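Local coordinates for tubulin-like protein CetZ (Methanosaeta thermophila, PDB 3ZID) that binds and hydrolyses GTP as an archaeal member of the tubulin/FtsZ family and is probably involved in the control of cell shape, at residues L7-C12 / P122-E127; N14-A19 / F107-V112; A47-I52 / G114-S119; F158-M163 / M171-N176. All coordinates share one frame; numbering follows the deposited sequence.

All four contacts lie in the GTPase domain and meet on one GDP. Contact 1 and contact 2 pack the helices at 117-131 and 10-30 on strands 3-9 and 105-111, neighbours in the six-stranded parallel sheet; their centres are about 9 Å apart, and Val9 N bonds Met109 O at 2.8 Å. Contact 3, about 8 Å from contact 1 between centres, brings the next strand over to the phosphate loop, and Asn49 ND2 meets Asn14 OD1 of contact 2 at 2.6 Å. Contact 4 lies farther along the sheet, about 15 Å from contact 3 between centres. Contacts 1 and 3 hold the phosphates, contact 2 reaches the purine and O5', and contact 4 reads the base.

Contact 1: L7-C12 / P122-E127; sequences LGVGQC and PLMIHE. With GDP (guanosine-5'-diphosphate), chain C.
Met124 comes down from helix 117-131 onto Leu7 and Val9, and its thioether does all the touching. From CB the chain runs out with CG anti to the backbone N (chi1 -157°), which sends the extended CB-CG stem toward the strand and brings the sulfur down onto it. SD then lies 3.9 Å from Leu7 CD1, the two side chains crossing obliquely. A bend at chi3 (-41°) turns the methyl away from leucine and toward valine, where CE faces Val9 CG2 tip to tip at 4.1 Å. Ile48 of the next strand also touches Met124. This is helix-on-sheet packing in the Rossmann-like GTPase domain of tubulin and FtsZ: strand 3-9 turns straight into helix 10-30 at the glycine-rich phosphate turn. Gly10 is fixed there by more than its backbone angles, since a CB on it would run into GDP O1B. Just beyond, the backbone amides take the two phosphates in succession. Gln11 N points almost straight at the beta-phosphate oxygen O2B (2.9 Å), and Cys12 N bonds the alpha-phosphate oxygen O2A at 3.0 Å. The Cys12 side chain turns under the base, with SG 3.3 Å from GDP N3.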
# COMPACT_ATOMS: atom_id res chain seq x y z
N LEU A 7 -4.10 -5.17 -9.56
CA LEU A 7 -2.91 -4.90 -10.39
C LEU A 7 -1.69 -4.78 -9.49
O LEU A 7 -1.61 -3.86 -8.68
CB LEU A 7 -3.09 -3.56 -11.11
CG LEU A 7 -4.32 -3.49 -11.99
CD1 LEU A 7 -4.47 -2.10 -12.60
CD2 LEU A 7 -4.21 -4.54 -13.08
N GLY A 8 -0.75 -5.70 -9.63
CA GLY A 8 0.46 -5.66 -8.83
C GLY A 8 1.59 -5.11 -9.70
O GLY A 8 2.03 -5.77 -10.62
N VAL A 9 2.05 -3.90 -9.39
CA VAL A 9 2.96 -3.17 -10.29
C VAL A 9 4.35 -3.04 -9.68
O VAL A 9 4.51 -2.59 -8.54
CB VAL A 9 2.39 -1.77 -10.57
CG1 VAL A 9 3.21 -1.02 -11.62
CG2 VAL A 9 0.93 -1.89 -10.99
N GLY A 10 5.36 -3.47 -10.43
CA GLY A 10 6.72 -3.46 -9.90
C GLY A 10 6.95 -4.71 -9.06
O GLY A 10 6.03 -5.49 -8.84
N GLN A 11 8.18 -4.91 -8.60
CA GLN A 11 8.50 -6.13 -7.86
C GLN A 11 7.64 -6.34 -6.59
O GLN A 11 7.09 -7.43 -6.36
CB GLN A 11 9.98 -6.16 -7.48
CG GLN A 11 10.32 -7.31 -6.55
CD GLN A 11 11.77 -7.67 -6.62
OE1 GLN A 11 12.14 -8.74 -7.13
NE2 GLN A 11 12.62 -6.80 -6.10
N CYS A 12 7.56 -5.30 -5.76
CA CYS A 12 6.80 -5.38 -4.53
C CYS A 12 5.32 -5.66 -4.84
O CYS A 12 4.74 -6.60 -4.30
CB CYS A 12 6.96 -4.09 -3.72
SG CYS A 12 5.91 -3.98 -2.28
N PRO A 122 0.63 5.84 -10.30
CA PRO A 122 -0.19 7.05 -10.39
C PRO A 122 -0.63 7.33 -11.81
O PRO A 122 -1.75 7.82 -11.99
CB PRO A 122 0.75 8.15 -9.89
CG PRO A 122 1.73 7.43 -9.02
CD PRO A 122 1.93 6.10 -9.65
N LEU A 123 0.22 7.03 -12.79
CA LEU A 123 -0.13 7.25 -14.20
C LEU A 123 -1.26 6.34 -14.62
O LEU A 123 -2.19 6.77 -15.31
CB LEU A 123 1.08 7.00 -15.12
CG LEU A 123 2.25 7.96 -14.89
CD1 LEU A 123 3.44 7.80 -15.87
CD2 LEU A 123 1.69 9.30 -14.99
N MET A 124 -1.17 5.09 -14.19
CA MET A 124 -2.16 4.07 -14.53
C MET A 124 -3.50 4.39 -13.87
O MET A 124 -4.56 4.16 -14.45
CB MET A 124 -1.66 2.70 -14.09
CG MET A 124 -2.30 1.53 -14.84
SD MET A 124 -1.58 -0.05 -14.34
CE MET A 124 0.14 0.40 -14.24
N ILE A 125 -3.46 4.90 -12.66
CA ILE A 125 -4.70 5.23 -11.96
C ILE A 125 -5.41 6.37 -12.70
O ILE A 125 -6.63 6.35 -12.90
CB ILE A 125 -4.44 5.58 -10.49
CG1 ILE A 125 -4.03 4.32 -9.73
CG2 ILE A 125 -5.65 6.25 -9.86
CD1 ILE A 125 -3.36 4.61 -8.40
N HIS A 126 -4.63 7.35 -13.14
CA HIS A 126 -5.20 8.46 -13.88
C HIS A 126 -6.00 7.96 -15.07
O HIS A 126 -7.13 8.37 -15.31
CB HIS A 126 -4.10 9.41 -14.38
CG HIS A 126 -4.64 10.60 -15.12
ND1 HIS A 126 -5.45 11.55 -14.52
CD2 HIS A 126 -4.56 10.96 -16.43
CE1 HIS A 126 -5.80 12.45 -15.41
NE2 HIS A 126 -5.27 12.12 -16.57
N GLU A 127 -5.38 7.07 -15.83
CA GLU A 127 -6.02 6.53 -17.02
C GLU A 127 -7.23 5.67 -16.67
O GLU A 127 -8.26 5.73 -17.34
CB GLU A 127 -5.00 5.76 -17.85
CG GLU A 127 -3.95 6.65 -18.48
CD GLU A 127 -4.58 7.75 -19.34
OE1 GLU A 127 -5.54 7.45 -20.10
OE2 GLU A 127 -4.13 8.91 -19.25
PB GDP C . 10.27 -1.51 -8.66
O1B GDP C . 8.88 -0.90 -8.58
O2B GDP C . 10.17 -2.93 -9.20
O3B GDP C . 11.11 -0.66 -9.59
O3A GDP C . 10.96 -1.48 -7.22
PA GDP C . 10.40 -2.29 -5.95
O1A GDP C . 11.29 -3.43 -5.62
O2A GDP C . 8.95 -2.70 -6.10
O5' GDP C . 10.47 -1.13 -4.87
C5' GDP C . 11.43 -1.22 -3.82
C4' GDP C . 10.71 -0.94 -2.51
O4' GDP C . 9.76 -1.98 -2.30
C3' GDP C . 11.70 -1.00 -1.38
O3' GDP C . 11.19 -0.17 -0.34
C2' GDP C . 11.64 -2.45 -0.98
O2' GDP C . 12.00 -2.59 0.39
C1' GDP C . 10.17 -2.77 -1.18
N9 GDP C . 9.88 -4.15 -1.57
C8 GDP C . 10.42 -4.85 -2.59
N7 GDP C . 9.85 -6.08 -2.68
C5 GDP C . 8.94 -6.16 -1.69
C6 GDP C . 7.98 -7.16 -1.22
O6 GDP C . 7.91 -8.27 -1.76
N1 GDP C . 7.21 -6.85 -0.18
C2 GDP C . 7.28 -5.66 0.44
N2 GDP C . 6.46 -5.44 1.49
N3 GDP C . 8.13 -4.68 0.08
C4 GDP C . 8.96 -4.88 -0.97

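Contact 2: N14-A19 / F107-V112; sequences NRILDA and FVMTSV. With GDP (guanosine-5'-diphosphate), chain C.
Apolar packing joins the two segments: Met109, pointing up from strand 105-111, fits its thioether against Ile16 and Leu17 of helix 10-30. Its SD lies 3.9 Å from Ile16 CG2, the branch that stands anti to the backbone N. The terminal methyl goes farther along the helix, because the chain bends at chi3 (-59°). There CE rests against two atoms of Leu17, 3.6 Å from CB and equally close to CD1, with the two side chains crossing at about a right angle. Met6 of strand 3-9 and Leu201 of helix 186-210 also touch Met109, which closes this buried core of the nucleotide-binding domain, where a central parallel sheet is flanked by helices in the Rossmann-like manner of tubulin and FtsZ.

The polar contacts lie at the nucleotide ends of both segments. Ser111, the last residue of the strand, gives its OG proton to GDP O5' at 2.7 Å. Next to it, Thr110 OG1 turns back on the Ser111 carbonyl, bonding its O at 2.6 Å from a direction tilted 22° out of the carbonyl plane. On the helix, Arg15 stretches out to the purine: its guanidinium meets the base at its own edge, NH1 being 3.1 Å from GDP N7. Just before it in the chain, Asn14 turns its ND2 onto Ile48 O.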
# COMPACT_ATOMS: atom_id res chain seq x y z
N ASN A 14 4.12 -6.96 -7.56
CA ASN A 14 4.04 -8.34 -8.08
C ASN A 14 3.97 -9.39 -6.96
O ASN A 14 3.16 -10.33 -7.00
CB ASN A 14 5.27 -8.71 -8.91
CG ASN A 14 5.37 -7.99 -10.25
OD1 ASN A 14 6.39 -8.11 -10.92
ND2 ASN A 14 4.34 -7.22 -10.63
N ARG A 15 4.86 -9.25 -5.98
CA ARG A 15 4.95 -10.24 -4.92
C ARG A 15 3.72 -10.21 -4.01
O ARG A 15 3.29 -11.24 -3.52
CB ARG A 15 6.23 -10.06 -4.12
CG ARG A 15 7.50 -10.58 -4.80
CD ARG A 15 8.69 -10.15 -3.97
NE ARG A 15 9.98 -10.52 -4.50
CZ ARG A 15 11.10 -9.87 -4.20
NH1 ARG A 15 11.05 -8.83 -3.38
NH2 ARG A 15 12.25 -10.26 -4.73
N ILE A 16 3.15 -9.04 -3.81
CA ILE A 16 1.92 -8.97 -3.03
C ILE A 16 0.78 -9.64 -3.79
O ILE A 16 0.01 -10.39 -3.22
CB ILE A 16 1.55 -7.53 -2.67
CG1 ILE A 16 2.55 -7.00 -1.65
CG2 ILE A 16 0.14 -7.48 -2.07
CD1 ILE A 16 2.43 -5.50 -1.41
N LEU A 17 0.70 -9.39 -5.09
CA LEU A 17 -0.32 -10.01 -5.90
C LEU A 17 -0.21 -11.54 -5.87
O LEU A 17 -1.22 -12.25 -5.81
CB LEU A 17 -0.23 -9.51 -7.34
CG LEU A 17 -1.39 -10.01 -8.20
CD1 LEU A 17 -2.72 -9.68 -7.52
CD2 LEU A 17 -1.36 -9.35 -9.53
N ASP A 18 1.02 -12.03 -5.93
CA ASP A 18 1.30 -13.46 -5.86
C ASP A 18 0.82 -14.05 -4.52
O ASP A 18 0.22 -15.12 -4.50
CB ASP A 18 2.79 -13.72 -6.06
CG ASP A 18 3.07 -15.08 -6.68
OD1 ASP A 18 2.29 -15.50 -7.56
OD2 ASP A 18 4.08 -15.70 -6.30
N ALA A 19 1.06 -13.33 -3.42
CA ALA A 19 0.54 -13.77 -2.11
C ALA A 19 -0.98 -13.80 -2.10
O ALA A 19 -1.57 -14.65 -1.43
CB ALA A 19 1.05 -12.89 -0.97
N PHE A 107 -7.82 -2.52 -7.24
CA PHE A 107 -6.68 -2.33 -6.36
C PHE A 107 -5.42 -2.19 -7.17
O PHE A 107 -5.14 -3.03 -8.02
CB PHE A 107 -6.55 -3.48 -5.36
CG PHE A 107 -7.69 -3.53 -4.36
CD1 PHE A 107 -7.76 -2.62 -3.32
CD2 PHE A 107 -8.70 -4.48 -4.49
CE1 PHE A 107 -8.81 -2.66 -2.38
CE2 PHE A 107 -9.74 -4.55 -3.55
CZ PHE A 107 -9.81 -3.63 -2.51
N VAL A 108 -4.68 -1.12 -6.91
CA VAL A 108 -3.37 -0.90 -7.54
C VAL A 108 -2.29 -0.99 -6.47
O VAL A 108 -2.17 -0.13 -5.61
CB VAL A 108 -3.28 0.44 -8.28
CG1 VAL A 108 -1.93 0.59 -8.95
CG2 VAL A 108 -4.39 0.53 -9.33
N MET A 109 -1.53 -2.07 -6.54
CA MET A 109 -0.58 -2.41 -5.50
C MET A 109 0.83 -2.19 -5.97
O MET A 109 1.24 -2.72 -7.00
CB MET A 109 -0.80 -3.85 -5.09
CG MET A 109 -2.27 -4.15 -4.87
SD MET A 109 -2.49 -5.87 -4.46
CE MET A 109 -1.79 -6.63 -5.91
N THR A 110 1.57 -1.41 -5.19
CA THR A 110 2.92 -1.04 -5.53
C THR A 110 3.67 -0.54 -4.29
O THR A 110 3.06 -0.08 -3.31
CB THR A 110 2.93 0.09 -6.61
OG1 THR A 110 4.28 0.48 -6.86
CG2 THR A 110 2.19 1.32 -6.12
N SER A 111 5.00 -0.60 -4.33
CA SER A 111 5.80 0.21 -3.41
C SER A 111 5.90 1.63 -3.97
O SER A 111 5.74 1.85 -5.17
CB SER A 111 7.21 -0.37 -3.23
OG SER A 111 8.01 -0.19 -4.39
N VAL A 112 6.16 2.59 -3.10
CA VAL A 112 6.29 3.95 -3.54
C VAL A 112 7.74 4.31 -3.81
O VAL A 112 8.00 5.39 -4.31
CB VAL A 112 5.68 4.94 -2.52
CG1 VAL A 112 4.22 4.62 -2.31
CG2 VAL A 112 6.43 4.89 -1.21
PB GDP C . 10.27 -1.51 -8.66
O1B GDP C . 8.88 -0.90 -8.58
O2B GDP C . 10.17 -2.93 -9.20
O3B GDP C . 11.11 -0.66 -9.59
O3A GDP C . 10.96 -1.48 -7.22
PA GDP C . 10.40 -2.29 -5.95
O1A GDP C . 11.29 -3.43 -5.62
O2A GDP C . 8.95 -2.70 -6.10
O5' GDP C . 10.47 -1.13 -4.87
C5' GDP C . 11.43 -1.22 -3.82
C4' GDP C . 10.71 -0.94 -2.51
O4' GDP C . 9.76 -1.98 -2.30
C3' GDP C . 11.70 -1.00 -1.38
O3' GDP C . 11.19 -0.17 -0.34
C2' GDP C . 11.64 -2.45 -0.98
O2' GDP C . 12.00 -2.59 0.39
C1' GDP C . 10.17 -2.77 -1.18
N9 GDP C . 9.88 -4.15 -1.57
C8 GDP C . 10.42 -4.85 -2.59
N7 GDP C . 9.85 -6.08 -2.68
C5 GDP C . 8.94 -6.16 -1.69
C6 GDP C . 7.98 -7.16 -1.22
O6 GDP C . 7.91 -8.27 -1.76
N1 GDP C . 7.21 -6.85 -0.18
C2 GDP C . 7.28 -5.66 0.44
N2 GDP C . 6.46 -5.44 1.49
N3 GDP C . 8.13 -4.68 0.08
C4 GDP C . 8.96 -4.88 -0.97

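Contact 3: A47-I52 / G114-S119; sequences AINTAI and GGTGSS. With GDP (guanosine-5'-diphosphate), chain C.
GDP O3B, an oxygen of the beta-phosphate, is gripped by the backbone amides of Gly115 and of Thr116, the residue whose side chain meets Thr50 across this contact. Thr116 N comes in nearly straight at 2.9 Å, while Gly115 N, at 3.0 Å, makes a more bent bond. Gly117 N serves a second oxygen, O1B, at 2.8 Å. These amides belong to the glycine-rich loop that corresponds to the tubulin signature motif of the family, running into the start of helix 117-131. Gly114 has its CA so near the diphosphate that a CB would collide with O3A.

From this loop Thr116 reaches out to Thr50, just past the end of strand 42-49, and the two side chains meet tip to tip. Their hydroxyls share a hydrogen bond, OG1 to OG1, at 2.8 Å. Thr50 holds its OG1 between the backbone N and the carbonyl carbon (chi1 56°), which leaves CG2 to lie alongside the methyl of Thr116. A valine at Thr50 would keep the bulk but is likely to leave the Thr116 hydroxyl without this mate, and so freer to turn beside the beta-phosphate.

Asn49 steadies the turn that carries Thr50. Its ND2 bonds Asn14 OD1 on helix 10-30, and its OD1 closes an Asx turn by accepting from Ala51 N at 3.0 Å, the donor standing above the amide plane, 54° out of it.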
# COMPACT_ATOMS: atom_id res chain seq x y z
N ALA A 47 -0.09 -9.06 -12.81
CA ALA A 47 1.19 -8.62 -12.32
C ALA A 47 1.90 -7.89 -13.45
O ALA A 47 2.16 -8.46 -14.50
CB ALA A 47 2.00 -9.80 -11.87
N ILE A 48 2.23 -6.62 -13.24
CA ILE A 48 2.86 -5.82 -14.27
C ILE A 48 4.29 -5.46 -13.83
O ILE A 48 4.51 -5.05 -12.69
CB ILE A 48 2.01 -4.56 -14.56
CG1 ILE A 48 0.56 -4.97 -14.83
CG2 ILE A 48 2.59 -3.77 -15.75
CD1 ILE A 48 -0.44 -3.84 -14.94
N ASN A 49 5.25 -5.64 -14.74
CA ASN A 49 6.65 -5.33 -14.46
C ASN A 49 7.47 -5.08 -15.72
O ASN A 49 7.18 -5.62 -16.79
CB ASN A 49 7.29 -6.46 -13.65
CG ASN A 49 8.35 -5.97 -12.68
OD1 ASN A 49 9.10 -5.03 -12.98
ND2 ASN A 49 8.40 -6.58 -11.50
N THR A 50 8.52 -4.28 -15.58
CA THR A 50 9.46 -4.04 -16.67
C THR A 50 10.63 -4.99 -16.55
O THR A 50 11.45 -5.07 -17.46
CB THR A 50 10.03 -2.62 -16.59
OG1 THR A 50 10.64 -2.42 -15.31
CG2 THR A 50 8.93 -1.59 -16.81
N ALA A 51 10.71 -5.71 -15.44
CA ALA A 51 11.80 -6.67 -15.25
C ALA A 51 11.25 -8.09 -15.35
O ALA A 51 10.51 -8.54 -14.48
CB ALA A 51 12.48 -6.44 -13.91
N ILE A 52 11.60 -8.79 -16.43
CA ILE A 52 11.02 -10.11 -16.67
C ILE A 52 11.46 -11.15 -15.63
O ILE A 52 10.72 -12.09 -15.35
CB ILE A 52 11.27 -10.61 -18.12
CG1 ILE A 52 10.41 -11.84 -18.42
CG2 ILE A 52 12.74 -10.85 -18.39
CD1 ILE A 52 10.55 -12.35 -19.82
N GLY A 114 10.38 2.25 -5.46
CA GLY A 114 11.10 1.76 -6.61
C GLY A 114 10.91 2.69 -7.80
O GLY A 114 10.41 3.82 -7.68
N GLY A 115 11.31 2.22 -8.97
CA GLY A 115 11.23 3.01 -10.18
C GLY A 115 10.02 2.66 -11.02
O GLY A 115 9.41 3.53 -11.64
N THR A 116 9.67 1.38 -11.04
CA THR A 116 8.58 0.94 -11.90
C THR A 116 7.22 1.15 -11.25
O THR A 116 6.36 1.89 -11.77
CB THR A 116 8.74 -0.53 -12.36
OG1 THR A 116 9.88 -0.64 -13.22
CG2 THR A 116 7.50 -0.99 -13.10
N GLY A 117 7.00 0.47 -10.12
CA GLY A 117 5.73 0.57 -9.45
C GLY A 117 5.33 2.00 -9.14
O GLY A 117 4.24 2.45 -9.48
N SER A 118 6.26 2.73 -8.53
CA SER A 118 5.96 4.05 -8.02
C SER A 118 5.65 5.07 -9.09
O SER A 118 4.97 6.05 -8.80
CB SER A 118 7.12 4.56 -7.16
OG SER A 118 8.20 4.96 -7.98
N SER A 119 6.12 4.84 -10.32
CA SER A 119 5.87 5.78 -11.42
C SER A 119 4.69 5.37 -12.29
O SER A 119 3.86 6.21 -12.65
CB SER A 119 7.12 5.97 -12.29
OG SER A 119 7.58 4.75 -12.84
PB GDP C . 10.27 -1.51 -8.66
O1B GDP C . 8.88 -0.90 -8.58
O2B GDP C . 10.17 -2.93 -9.20
O3B GDP C . 11.11 -0.66 -9.59
O3A GDP C . 10.96 -1.48 -7.22
PA GDP C . 10.40 -2.29 -5.95
O1A GDP C . 11.29 -3.43 -5.62
O2A GDP C . 8.95 -2.70 -6.10
O5' GDP C . 10.47 -1.13 -4.87
C5' GDP C . 11.43 -1.22 -3.82
C4' GDP C . 10.71 -0.94 -2.51
O4' GDP C . 9.76 -1.98 -2.30
C3' GDP C . 11.70 -1.00 -1.38
O3' GDP C . 11.19 -0.17 -0.34
C2' GDP C . 11.64 -2.45 -0.98
O2' GDP C . 12.00 -2.59 0.39
C1' GDP C . 10.17 -2.77 -1.18
N9 GDP C . 9.88 -4.15 -1.57
C8 GDP C . 10.42 -4.85 -2.59
N7 GDP C . 9.85 -6.08 -2.68
C5 GDP C . 8.94 -6.16 -1.69
C6 GDP C . 7.98 -7.16 -1.22
O6 GDP C . 7.91 -8.27 -1.76
N1 GDP C . 7.21 -6.85 -0.18
C2 GDP C . 7.28 -5.66 0.44
N2 GDP C . 6.46 -5.44 1.49
N3 GDP C . 8.13 -4.68 0.08
C4 GDP C . 8.96 -4.88 -0.97

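Contact 4: F158-M163 / M171-N176; sequences FCLREM and MILVDN. With GDP (guanosine-5'-diphosphate), chain C.
Within the beta-alpha-beta unit made by strand 136-143, helix 150-165 and strand 172-175, Leu160 and Met163 on the helix close over Met171, which leads into the last strand. Met171 CG is anti to the backbone N (chi1 155°), and the side chain rises toward the helix before bending at chi3. Its sulfur goes to Leu160 and its methyl to Met163. SD lies 3.9 Å from Leu160 CD2, and CE sits at the same 3.9 Å from Met163 CB, close in to the helix backbone. Both helix side chains cross Met171 at about a right angle. The same CD2 of Leu160 makes a looser approach to Leu173 CD2 at 4.4 Å, and Leu328 of the long helix 326-369 touches both leucines.

This crossover returns the chain to the edge of the parallel sheet, and the strand then delivers Asn176 to the guanine. The Asn176 amide is turned by about 30° from the base plane and bonds it twice. OD1 accepts from GDP N2 at 2.9 Å, while ND2 donates to GDP N3 at 3.1 Å, so one group matches a donor and an acceptor side by side. With an aspartate in its place there is no N-H to offer, and N3 would probably face a carboxylate oxygen without a donor. Asp175, just before it, caps the following helix by accepting at OD1 from Gln177 N.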
# COMPACT_ATOMS: atom_id res chain seq x y z
N PHE A 158 7.91 11.80 -3.53
CA PHE A 158 7.26 12.26 -4.75
C PHE A 158 6.14 11.35 -5.24
O PHE A 158 5.18 11.81 -5.87
CB PHE A 158 8.28 12.49 -5.86
CG PHE A 158 9.20 13.62 -5.56
CD1 PHE A 158 8.72 14.92 -5.49
CD2 PHE A 158 10.55 13.39 -5.37
CE1 PHE A 158 9.57 15.97 -5.22
CE2 PHE A 158 11.41 14.44 -5.11
CZ PHE A 158 10.91 15.73 -5.04
N CYS A 159 6.29 10.05 -5.00
CA CYS A 159 5.24 9.11 -5.39
C CYS A 159 3.97 9.37 -4.60
O CYS A 159 2.87 9.43 -5.16
CB CYS A 159 5.69 7.67 -5.17
SG CYS A 159 4.38 6.48 -5.57
N LEU A 160 4.11 9.51 -3.29
CA LEU A 160 2.96 9.77 -2.43
C LEU A 160 2.23 11.05 -2.84
O LEU A 160 0.99 11.12 -2.81
CB LEU A 160 3.36 9.81 -0.95
CG LEU A 160 3.70 8.44 -0.33
CD1 LEU A 160 4.42 8.61 1.01
CD2 LEU A 160 2.42 7.60 -0.18
N ARG A 161 3.00 12.07 -3.22
CA ARG A 161 2.41 13.30 -3.73
C ARG A 161 1.56 13.06 -4.97
O ARG A 161 0.42 13.52 -5.04
CB ARG A 161 3.47 14.36 -4.01
CG ARG A 161 4.02 15.01 -2.75
CD ARG A 161 5.28 15.83 -3.01
NE ARG A 161 5.03 17.01 -3.84
CZ ARG A 161 5.90 18.01 -3.98
NH1 ARG A 161 7.06 17.96 -3.35
NH2 ARG A 161 5.61 19.05 -4.75
N GLU A 162 2.10 12.34 -5.94
CA GLU A 162 1.34 12.05 -7.15
C GLU A 162 0.07 11.24 -6.91
O GLU A 162 -0.93 11.46 -7.58
CB GLU A 162 2.20 11.35 -8.20
CG GLU A 162 3.25 12.23 -8.82
CD GLU A 162 4.21 11.44 -9.69
OE1 GLU A 162 3.94 10.25 -9.95
OE2 GLU A 162 5.22 12.02 -10.12
N MET A 163 0.13 10.31 -5.95
CA MET A 163 -1.01 9.46 -5.60
C MET A 163 -2.19 10.30 -5.12
O MET A 163 -3.32 10.12 -5.56
CB MET A 163 -0.64 8.48 -4.48
CG MET A 163 0.08 7.20 -4.92
SD MET A 163 -0.82 6.23 -6.15
CE MET A 163 0.15 4.74 -6.08
N MET A 171 -6.17 5.61 0.00
CA MET A 171 -4.94 4.91 -0.22
C MET A 171 -4.69 4.07 1.01
O MET A 171 -4.84 4.54 2.14
CB MET A 171 -3.82 5.93 -0.46
CG MET A 171 -2.44 5.47 -0.14
SD MET A 171 -1.21 6.48 -0.99
CE MET A 171 -1.88 8.12 -0.80
N ILE A 172 -4.37 2.80 0.80
CA ILE A 172 -3.99 2.00 1.96
C ILE A 172 -2.49 1.97 2.16
O ILE A 172 -1.74 1.48 1.32
CB ILE A 172 -4.50 0.58 1.85
CG1 ILE A 172 -6.01 0.58 2.12
CG2 ILE A 172 -3.81 -0.30 2.91
CD1 ILE A 172 -6.77 -0.47 1.38
N LEU A 173 -2.05 2.47 3.30
CA LEU A 173 -0.63 2.57 3.60
C LEU A 173 -0.11 1.28 4.22
O LEU A 173 -0.67 0.78 5.16
CB LEU A 173 -0.37 3.73 4.56
CG LEU A 173 -0.75 5.13 4.08
CD1 LEU A 173 -0.54 6.14 5.20
CD2 LEU A 173 0.06 5.51 2.82
N VAL A 174 1.00 0.78 3.69
CA VAL A 174 1.68 -0.39 4.24
C VAL A 174 3.10 0.07 4.61
O VAL A 174 3.90 0.44 3.74
CB VAL A 174 1.75 -1.54 3.21
CG1 VAL A 174 2.36 -2.81 3.83
CG2 VAL A 174 0.35 -1.83 2.63
N ASP A 175 3.41 0.04 5.90
CA ASP A 175 4.71 0.54 6.37
C ASP A 175 5.71 -0.59 6.58
O ASP A 175 5.66 -1.28 7.59
CB ASP A 175 4.53 1.33 7.66
CG ASP A 175 5.83 2.01 8.12
OD1 ASP A 175 6.85 1.94 7.39
OD2 ASP A 175 5.81 2.65 9.19
N ASN A 176 6.62 -0.78 5.62
CA ASN A 176 7.61 -1.85 5.74
C ASN A 176 8.40 -1.76 7.05
O ASN A 176 8.73 -2.78 7.65
CB ASN A 176 8.59 -1.84 4.56
CG ASN A 176 8.12 -2.68 3.37
OD1 ASN A 176 7.05 -3.31 3.40
ND2 ASN A 176 8.92 -2.68 2.30
PB GDP C . 10.27 -1.51 -8.66
O1B GDP C . 8.88 -0.90 -8.58
O2B GDP C . 10.17 -2.93 -9.20
O3B GDP C . 11.11 -0.66 -9.59
O3A GDP C . 10.96 -1.48 -7.22
PA GDP C . 10.40 -2.29 -5.95
O1A GDP C . 11.29 -3.43 -5.62
O2A GDP C . 8.95 -2.70 -6.10
O5' GDP C . 10.47 -1.13 -4.87
C5' GDP C . 11.43 -1.22 -3.82
C4' GDP C . 10.71 -0.94 -2.51
O4' GDP C . 9.76 -1.98 -2.30
C3' GDP C . 11.70 -1.00 -1.38
O3' GDP C . 11.19 -0.17 -0.34
C2' GDP C . 11.64 -2.45 -0.98
O2' GDP C . 12.00 -2.59 0.39
C1' GDP C . 10.17 -2.77 -1.18
N9 GDP C . 9.88 -4.15 -1.57
C8 GDP C . 10.42 -4.85 -2.59
N7 GDP C . 9.85 -6.08 -2.68
C5 GDP C . 8.94 -6.16 -1.69
C6 GDP C . 7.98 -7.16 -1.22
O6 GDP C . 7.91 -8.27 -1.76
N1 GDP C . 7.21 -6.85 -0.18
C2 GDP C . 7.28 -5.66 0.44
N2 GDP C . 6.46 -5.44 1.49
N3 GDP C . 8.13 -4.68 0.08
C4 GDP C . 8.96 -4.88 -0.97